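Long-range contact in beta-galactoside alpha-2,6-sialyltransferase (PDB 2Z4T), which probably transfers sialic acid from its CMP-activated donor to the galactose of acceptors such as lactose, forming an alpha-2,6 linkage: residues Asn252-Ile264 with Ser272-Tyr286. Residues are numbered along the deposited sequence; the frame is centred on the assembly and turned at random.
Sequences NLKIGKDYLEDVI and SNTGTSSVYNWQKLY
Tyr259 (chi1 170°) and Leu260 (chi1 -174°) both swing CG to the far side from the backbone N, sending their neighbouring side chains onto Asn273 and Trp282 of 272-286. The Tyr259 ring and the Asn273 amide lie stacked, their planes 17° apart, with ND2 near the rim of one ring face and Val263 CG2 against the opposite face. Tyr259 OH accepts a hydrogen bond from Asn273 N (3.0 Å) and bonds to the backbone O of Asp270, so hydrogen bonds hold its hydroxyl end while the faces are flanked near the rim. Ser278 OG, 3.4 Å from Tyr259 CD2, donates to Asn273 O, tying the inverse gamma turn centred on Asn273 to the helical turn 276-279. Leu260 CD2 sits over the six-membered ring of Trp282 in a CH-pi contact, 3.8 Å from the centroid, while Ile264 CD1 meets that indole at its edge. Leu285 CD1 packs 3.8 Å from Leu260 CD2. One turn earlier, at Gly256, the backbones come close: its CA makes a CA-H...O contact of 3.4 Å with Ser277 O. This is close packing of a helix against a short helical turn at a glycine, within the acceptor-side Rossmann-like domain of a GT-B glycosyltransferase.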
loop_
_atom_site.group_PDB
_atom_site.type_symbol
_atom_site.label_atom_id
_atom_site.label_comp_id
_atom_site.label_asym_id
_atom_site.label_seq_id
_atom_site.Cartn_x
_atom_site.Cartn_y
_atom_site.Cartn_z
ATOM N N ASN A 252 -23.118 -19.281 2.019
ATOM C CA ASN A 252 -21.783 -19.481 1.439
ATOM C C ASN A 252 -20.705 -18.786 2.241
ATOM O O ASN A 252 -19.632 -19.333 2.476
ATOM C CB ASN A 252 -21.708 -18.972 -0.006
ATOM C CG ASN A 252 -22.240 -19.982 -1.026
ATOM O OD1 ASN A 252 -23.434 -20.286 -1.071
ATOM N ND2 ASN A 252 -21.350 -20.487 -1.861
ATOM N N LEU A 253 -21.002 -17.565 2.652
ATOM C CA LEU A 253 -20.071 -16.787 3.451
ATOM C C LEU A 253 -19.807 -17.430 4.815
ATOM O O LEU A 253 -18.659 -17.455 5.269
ATOM C CB LEU A 253 -20.552 -15.343 3.595
ATOM C CG LEU A 253 -20.575 -14.542 2.293
ATOM C CD1 LEU A 253 -21.505 -13.356 2.415
ATOM C CD2 LEU A 253 -19.171 -14.091 1.926
ATOM N N LYS A 254 -20.855 -17.950 5.452
ATOM C CA LYS A 254 -20.700 -18.609 6.752
ATOM C C LYS A 254 -19.894 -19.906 6.640
ATOM O O LYS A 254 -19.095 -20.237 7.513
ATOM C CB LYS A 254 -22.063 -18.885 7.400
ATOM C CG LYS A 254 -22.728 -17.662 8.018
ATOM C CD LYS A 254 -24.209 -17.948 8.243
ATOM C CE LYS A 254 -24.853 -17.025 9.289
ATOM N NZ LYS A 254 -26.302 -17.393 9.467
ATOM N N ILE A 255 -20.116 -20.645 5.563
ATOM C CA ILE A 255 -19.297 -21.805 5.262
ATOM C C ILE A 255 -17.866 -21.326 5.038
ATOM O O ILE A 255 -16.925 -21.983 5.474
ATOM C CB ILE A 255 -19.845 -22.587 4.052
ATOM C CG1 ILE A 255 -21.131 -23.308 4.470
ATOM C CG2 ILE A 255 -18.798 -23.565 3.509
ATOM C CD1 ILE A 255 -22.044 -23.738 3.296
ATOM N N GLY A 256 -17.719 -20.166 4.395
ATOM C CA GLY A 256 -16.429 -19.520 4.256
ATOM C C GLY A 256 -15.683 -19.289 5.571
ATOM O O GLY A 256 -14.484 -19.570 5.655
ATOM N N LYS A 257 -16.377 -18.790 6.598
ATOM C CA LYS A 257 -15.760 -18.575 7.899
ATOM C C LYS A 257 -15.219 -19.861 8.534
ATOM O O LYS A 257 -14.080 -19.889 8.998
ATOM C CB LYS A 257 -16.705 -17.859 8.864
ATOM C CG LYS A 257 -16.390 -18.129 10.328
ATOM C CD LYS A 257 -16.765 -16.970 11.197
ATOM C CE LYS A 257 -17.201 -17.406 12.587
ATOM N NZ LYS A 257 -16.187 -18.230 13.304
ATOM N N ASP A 258 -16.040 -20.908 8.566
ATOM C CA ASP A 258 -15.648 -22.166 9.216
ATOM C C ASP A 258 -14.461 -22.772 8.483
ATOM O O ASP A 258 -13.532 -23.304 9.101
ATOM C CB ASP A 258 -16.812 -23.168 9.245
ATOM C CG ASP A 258 -18.005 -22.653 10.038
ATOM O OD1 ASP A 258 -17.807 -22.005 11.090
ATOM O OD2 ASP A 258 -19.148 -22.903 9.614
ATOM N N TYR A 259 -14.501 -22.657 7.157
ATOM C CA TYR A 259 -13.457 -23.196 6.309
ATOM C C TYR A 259 -12.143 -22.497 6.628
ATOM O O TYR A 259 -11.137 -23.167 6.933
ATOM C CB TYR A 259 -13.810 -23.046 4.827
ATOM C CG TYR A 259 -12.650 -23.375 3.933
ATOM C CD1 TYR A 259 -12.293 -24.702 3.667
ATOM C CD2 TYR A 259 -11.878 -22.356 3.372
ATOM C CE1 TYR A 259 -11.192 -24.989 2.845
ATOM C CE2 TYR A 259 -10.801 -22.633 2.562
ATOM C CZ TYR A 259 -10.459 -23.938 2.297
ATOM O OH TYR A 259 -9.376 -24.174 1.485
ATOM N N LEU A 260 -12.179 -21.164 6.582
ATOM C CA LEU A 260 -11.009 -20.336 6.866
ATOM C C LEU A 260 -10.505 -20.600 8.281
ATOM O O LEU A 260 -9.304 -20.808 8.489
ATOM C CB LEU A 260 -11.307 -18.835 6.642
ATOM C CG LEU A 260 -10.150 -17.839 6.764
ATOM C CD1 LEU A 260 -9.040 -18.179 5.791
ATOM C CD2 LEU A 260 -10.588 -16.403 6.532
ATOM N N GLU A 261 -11.426 -20.616 9.245
ATOM C CA GLU A 261 -11.092 -20.950 10.624
ATOM C C GLU A 261 -10.378 -22.299 10.770
ATOM O O GLU A 261 -9.374 -22.389 11.471
ATOM C CB GLU A 261 -12.329 -20.916 11.523
ATOM C CG GLU A 261 -11.957 -20.842 13.004
ATOM C CD GLU A 261 -13.129 -20.526 13.901
ATOM O OE1 GLU A 261 -14.289 -20.771 13.480
ATOM O OE2 GLU A 261 -12.879 -20.032 15.024
ATOM N N ASP A 262 -10.900 -23.327 10.101
ATOM C CA ASP A 262 -10.333 -24.670 10.153
ATOM C C ASP A 262 -8.972 -24.784 9.488
ATOM O O ASP A 262 -8.123 -25.570 9.935
ATOM C CB ASP A 262 -11.293 -25.692 9.532
ATOM C CG ASP A 262 -12.517 -25.939 10.391
ATOM O OD1 ASP A 262 -12.500 -25.587 11.596
ATOM O OD2 ASP A 262 -13.504 -26.471 9.848
ATOM N N VAL A 263 -8.780 -24.027 8.410
ATOM C CA VAL A 263 -7.507 -24.004 7.704
ATOM C C VAL A 263 -6.426 -23.391 8.616
ATOM O O VAL A 263 -5.368 -23.987 8.818
ATOM C CB VAL A 263 -7.630 -23.260 6.342
ATOM C CG1 VAL A 263 -6.271 -22.886 5.796
ATOM C CG2 VAL A 263 -8.394 -24.102 5.327
ATOM N N ILE A 264 -6.722 -22.226 9.188
ATOM C CA ILE A 264 -5.817 -21.567 10.140
ATOM C C ILE A 264 -5.535 -22.424 11.402
ATOM O O ILE A 264 -4.392 -22.504 11.860
ATOM C CB ILE A 264 -6.319 -20.150 10.503
ATOM C CG1 ILE A 264 -6.221 -19.226 9.275
ATOM C CG2 ILE A 264 -5.515 -19.574 11.669
ATOM C CD1 ILE A 264 -7.026 -17.919 9.354
ATOM N N SER A 272 -7.376 -25.097 -0.633
ATOM C CA SER A 272 -7.674 -24.803 -2.037
ATOM C C SER A 272 -8.723 -23.721 -2.321
ATOM O O SER A 272 -8.664 -23.109 -3.383
ATOM C CB SER A 272 -8.077 -26.078 -2.781
ATOM O OG SER A 272 -9.400 -26.450 -2.417
ATOM N N ASN A 273 -9.691 -23.507 -1.421
ATOM C CA ASN A 273 -10.755 -22.499 -1.672
ATOM C C ASN A 273 -10.251 -21.108 -1.338
ATOM O O ASN A 273 -10.568 -20.562 -0.286
ATOM C CB ASN A 273 -12.036 -22.754 -0.853
ATOM C CG ASN A 273 -12.544 -24.196 -0.930
ATOM O OD1 ASN A 273 -12.055 -25.018 -1.720
ATOM N ND2 ASN A 273 -13.548 -24.502 -0.091
ATOM N N THR A 274 -9.467 -20.531 -2.233
ATOM C CA THR A 274 -8.757 -19.306 -1.911
ATOM C C THR A 274 -9.597 -18.096 -2.288
ATOM O O THR A 274 -9.193 -16.952 -2.026
ATOM C CB THR A 274 -7.444 -19.213 -2.686
ATOM O OG1 THR A 274 -7.742 -19.217 -4.089
ATOM C CG2 THR A 274 -6.537 -20.362 -2.341
ATOM N N GLY A 275 -10.749 -18.349 -2.916
ATOM C CA GLY A 275 -11.514 -17.288 -3.568
ATOM C C GLY A 275 -12.582 -16.588 -2.738
ATOM O O GLY A 275 -12.519 -16.536 -1.496
ATOM N N THR A 276 -13.575 -16.066 -3.452
ATOM C CA THR A 276 -14.509 -15.084 -2.931
ATOM C C THR A 276 -15.054 -15.378 -1.529
ATOM O O THR A 276 -14.884 -14.578 -0.628
ATOM C CB THR A 276 -15.645 -14.859 -3.926
ATOM O OG1 THR A 276 -15.089 -14.720 -5.237
ATOM C CG2 THR A 276 -16.448 -13.608 -3.567
ATOM N N SER A 277 -15.694 -16.520 -1.332
ATOM C CA SER A 277 -16.283 -16.830 -0.033
ATOM C C SER A 277 -15.257 -16.954 1.101
ATOM O O SER A 277 -15.620 -16.882 2.273
ATOM C CB SER A 277 -17.162 -18.085 -0.124
ATOM O OG SER A 277 -16.386 -19.247 -0.353
ATOM N N SER A 278 -13.989 -17.160 0.764
ATOM C CA SER A 278 -12.938 -17.116 1.773
ATOM C C SER A 278 -12.439 -15.691 2.023
ATOM O O SER A 278 -12.229 -15.310 3.162
ATOM C CB SER A 278 -11.763 -18.030 1.409
ATOM O OG SER A 278 -12.070 -19.404 1.680
ATOM N N VAL A 279 -12.261 -14.895 0.976
ATOM C CA VAL A 279 -11.590 -13.618 1.184
ATOM C C VAL A 279 -12.385 -12.585 1.987
ATOM O O VAL A 279 -11.790 -11.641 2.541
ATOM C CB VAL A 279 -10.972 -13.013 -0.112
ATOM C CG1 VAL A 279 -10.020 -14.023 -0.734
ATOM C CG2 VAL A 279 -12.011 -12.578 -1.093
ATOM N N TYR A 280 -13.704 -12.780 2.071
ATOM C CA TYR A 280 -14.569 -11.862 2.803
ATOM C C TYR A 280 -14.998 -12.374 4.179
ATOM O O TYR A 280 -16.104 -12.114 4.622
ATOM C CB TYR A 280 -15.756 -11.406 1.938
ATOM C CG TYR A 280 -15.277 -10.658 0.707
ATOM C CD1 TYR A 280 -14.649 -9.424 0.833
ATOM C CD2 TYR A 280 -15.405 -11.216 -0.582
ATOM C CE1 TYR A 280 -14.176 -8.725 -0.285
ATOM C CE2 TYR A 280 -14.949 -10.540 -1.701
ATOM C CZ TYR A 280 -14.325 -9.288 -1.542
ATOM O OH TYR A 280 -13.836 -8.605 -2.629
ATOM N N ASN A 281 -14.098 -13.084 4.856
ATOM C CA ASN A 281 -14.347 -13.542 6.222
ATOM C C ASN A 281 -13.306 -13.095 7.237
ATOM O O ASN A 281 -13.449 -13.409 8.430
ATOM C CB ASN A 281 -14.503 -15.063 6.279
ATOM C CG ASN A 281 -15.910 -15.502 6.015
ATOM O OD1 ASN A 281 -16.228 -16.006 4.941
ATOM N ND2 ASN A 281 -16.775 -15.299 6.986
ATOM N N TRP A 282 -12.282 -12.348 6.799
ATOM C CA TRP A 282 -11.247 -11.883 7.740
ATOM C C TRP A 282 -11.849 -11.217 8.980
ATOM O O TRP A 282 -11.430 -11.493 10.105
ATOM C CB TRP A 282 -10.186 -10.978 7.073
ATOM C CG TRP A 282 -9.373 -11.703 6.020
ATOM C CD1 TRP A 282 -9.305 -11.410 4.681
ATOM C CD2 TRP A 282 -8.547 -12.862 6.215
ATOM N NE1 TRP A 282 -8.490 -12.309 4.040
ATOM C CE2 TRP A 282 -8.006 -13.205 4.959
ATOM C CE3 TRP A 282 -8.195 -13.625 7.331
ATOM C CZ2 TRP A 282 -7.137 -14.292 4.789
ATOM C CZ3 TRP A 282 -7.342 -14.713 7.158
ATOM C CH2 TRP A 282 -6.820 -15.032 5.901
ATOM N N GLN A 283 -12.860 -10.387 8.754
ATOM C CA GLN A 283 -13.508 -9.606 9.811
ATOM C C GLN A 283 -14.292 -10.454 10.805
ATOM O O GLN A 283 -14.593 -9.994 11.913
ATOM C CB GLN A 283 -14.443 -8.545 9.194
ATOM C CG GLN A 283 -15.821 -9.061 8.739
ATOM C CD GLN A 283 -15.784 -9.874 7.451
ATOM O OE1 GLN A 283 -14.718 -10.235 6.948
ATOM N NE2 GLN A 283 -16.963 -10.166 6.912
ATOM N N LYS A 284 -14.641 -11.677 10.411
ATOM C CA LYS A 284 -15.345 -12.585 11.314
ATOM C C LYS A 284 -14.397 -13.281 12.283
ATOM O O LYS A 284 -14.847 -13.869 13.256
ATOM C CB LYS A 284 -16.117 -13.641 10.523
ATOM C CG LYS A 284 -17.241 -13.098 9.668
ATOM C CD LYS A 284 -18.355 -12.506 10.510
ATOM C CE LYS A 284 -19.076 -11.436 9.738
ATOM N NZ LYS A 284 -20.424 -11.173 10.282
ATOM N N LEU A 285 -13.089 -13.219 12.014
ATOM C CA LEU A 285 -12.103 -13.960 12.809
ATOM C C LEU A 285 -11.074 -13.071 13.462
ATOM O O LEU A 285 -10.357 -13.519 14.358
ATOM C CB LEU A 285 -11.388 -15.015 11.960
ATOM C CG LEU A 285 -12.215 -16.164 11.359
ATOM C CD1 LEU A 285 -11.457 -16.844 10.244
ATOM C CD2 LEU A 285 -12.519 -17.165 12.416
ATOM N N TYR A 286 -10.983 -11.819 13.019
ATOM C CA TYR A 286 -9.939 -10.922 13.475
ATOM C C TYR A 286 -10.469 -9.515 13.384
ATOM O O TYR A 286 -11.415 -9.274 12.644
ATOM C CB TYR A 286 -8.695 -11.038 12.584
ATOM C CG TYR A 286 -8.018 -12.379 12.621
ATOM C CD1 TYR A 286 -8.254 -13.328 11.623
ATOM C CD2 TYR A 286 -7.138 -12.707 13.644
ATOM C CE1 TYR A 286 -7.650 -14.584 11.657
ATOM C CE2 TYR A 286 -6.515 -13.963 13.689
ATOM C CZ TYR A 286 -6.779 -14.895 12.684
ATOM O OH TYR A 286 -6.165 -16.132 12.709
HETATM O O HOH W 1 -18.653 -21.009 0.703
#